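Local coordinates for StAR-related lipid transfer protein 5 (Homo sapiens, PDB 2R55) that probably binds cholesterol or other sterols and may take part in their transport within the cell, at residues 53-58 against 70-75. Residues are numbered along the deposited sequence; the frame is centred on the assembly and turned at random.
Sequences GVSVSW and RGEGIV
Ser57 and Arg70 form a hydrogen-bonded antiparallel pair in a beta hairpin of the START domain, whose curved sheet is closed by the C-terminal helix 204-227. The strands run at 167° to each other, their axes 4.8 Å apart. Arg70 N gives a bond of 2.9 Å to Ser57 O, and Ser57 N returns one of 3.1 Å to Arg70 O; farther along, Glu72 N reaches Ser55 O at 3.0 Å. Between these bonds Val56 faces Gly71 in a non-hydrogen-bonded pair, and Val56 CA lies 3.2 Å from Arg70 O in a CA-H...O contact. On this face Val54 packs on Tyr219, and Val56 on Met215 and Thr216; branched valines suit both the extended backbone and the buried interface with the helix, while Gly71 offers only bare backbone across from Val56. The other face is polar. With chi1 at 62°, Ser55 holds OG between its own N and C, which lets OG give Glu72 O a hydrogen bond of 3.0 Å, tilted 35° from the carbonyl plane. Replacing Ser55 by alanine removes OG, which is likely to cost Glu72 O this hydroxyl donor and open a small gap beside Glu72 CB. Ser57 is small enough for the methylenes of Arg70 to lie beside it, OG 3.7 Å from Arg70 CD. The long, extended arginine reaches the opposite charge of Glu72, two residues on and on the same face; Glu72 OE2 also has a weak hydrogen bond with Asn189. Their salt bridge is formed by Arg70 NH1, 2.7 Å from Glu72 OE1, with OE1 near the guanidinium plane but approached from above the carboxylate plane.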
# COMPACT_ATOMS: atom_id res chain seq x y z
N GLY A 53 14.35 8.02 -9.99
CA GLY A 53 13.79 8.10 -8.65
C GLY A 53 13.58 6.78 -7.94
O GLY A 53 14.06 6.60 -6.81
N VAL A 54 12.89 5.85 -8.60
CA VAL A 54 12.40 4.63 -7.96
C VAL A 54 13.27 3.40 -8.21
O VAL A 54 14.19 3.42 -9.02
CB VAL A 54 10.97 4.26 -8.43
CG1 VAL A 54 10.22 3.52 -7.32
CG2 VAL A 54 10.20 5.50 -8.89
N SER A 55 12.92 2.34 -7.49
CA SER A 55 13.54 1.02 -7.60
C SER A 55 12.55 -0.00 -7.05
O SER A 55 12.07 0.12 -5.91
CB SER A 55 14.80 0.97 -6.76
OG SER A 55 14.46 1.19 -5.41
N VAL A 56 12.23 -1.00 -7.85
CA VAL A 56 11.30 -2.00 -7.38
C VAL A 56 11.92 -3.38 -7.48
O VAL A 56 12.64 -3.70 -8.42
CB VAL A 56 9.88 -1.89 -8.05
CG1 VAL A 56 9.50 -0.42 -8.29
CG2 VAL A 56 9.82 -2.65 -9.33
N SER A 57 11.66 -4.19 -6.46
CA SER A 57 12.08 -5.57 -6.44
C SER A 57 10.96 -6.39 -5.85
O SER A 57 9.98 -5.83 -5.36
CB SER A 57 13.36 -5.73 -5.61
OG SER A 57 13.28 -4.99 -4.41
N TRP A 58 11.08 -7.72 -5.91
CA TRP A 58 10.02 -8.59 -5.47
C TRP A 58 10.63 -9.77 -4.74
O TRP A 58 11.86 -9.93 -4.71
CB TRP A 58 9.17 -9.07 -6.67
CG TRP A 58 9.94 -9.96 -7.59
CD1 TRP A 58 10.80 -9.57 -8.58
CD2 TRP A 58 9.98 -11.39 -7.57
NE1 TRP A 58 11.37 -10.66 -9.18
CE2 TRP A 58 10.88 -11.80 -8.58
CE3 TRP A 58 9.33 -12.37 -6.80
CZ2 TRP A 58 11.16 -13.15 -8.84
CZ3 TRP A 58 9.61 -13.72 -7.06
CH2 TRP A 58 10.51 -14.09 -8.08
N ARG A 70 8.40 -4.48 -3.35
CA ARG A 70 9.06 -3.48 -2.53
C ARG A 70 9.50 -2.31 -3.40
O ARG A 70 10.28 -2.47 -4.34
CB ARG A 70 10.27 -4.12 -1.85
CG ARG A 70 11.17 -3.18 -1.03
CD ARG A 70 12.58 -3.71 -1.00
NE ARG A 70 13.33 -3.25 0.16
CZ ARG A 70 13.94 -2.07 0.25
NH1 ARG A 70 13.87 -1.20 -0.76
NH2 ARG A 70 14.60 -1.76 1.35
N GLY A 71 8.97 -1.14 -3.07
CA GLY A 71 9.34 0.10 -3.73
C GLY A 71 10.21 0.95 -2.81
O GLY A 71 9.91 1.08 -1.62
N GLU A 72 11.27 1.50 -3.36
CA GLU A 72 12.10 2.44 -2.61
C GLU A 72 12.43 3.66 -3.47
O GLU A 72 12.72 3.55 -4.67
CB GLU A 72 13.36 1.75 -2.07
CG GLU A 72 14.43 2.69 -1.50
CD GLU A 72 15.24 2.08 -0.35
OE1 GLU A 72 15.51 0.85 -0.37
OE2 GLU A 72 15.61 2.85 0.57
N GLY A 73 12.36 4.83 -2.84
CA GLY A 73 12.48 6.08 -3.56
C GLY A 73 12.37 7.32 -2.69
O GLY A 73 11.41 7.45 -1.89
N ILE A 74 13.35 8.21 -2.85
CA ILE A 74 13.35 9.51 -2.20
C ILE A 74 12.27 10.40 -2.82
O ILE A 74 12.29 10.68 -4.02
CB ILE A 74 14.73 10.21 -2.28
CG1 ILE A 74 15.78 9.42 -1.49
CG2 ILE A 74 14.65 11.62 -1.71
CD1 ILE A 74 17.20 9.54 -2.00
N VAL A 75 11.31 10.81 -1.99
CA VAL A 75 10.32 11.79 -2.41
C VAL A 75 10.73 13.20 -1.95
O VAL A 75 11.10 13.40 -0.78
CB VAL A 75 8.86 11.42 -1.99
CG1 VAL A 75 8.80 10.90 -0.57
CG2 VAL A 75 7.92 12.60 -2.16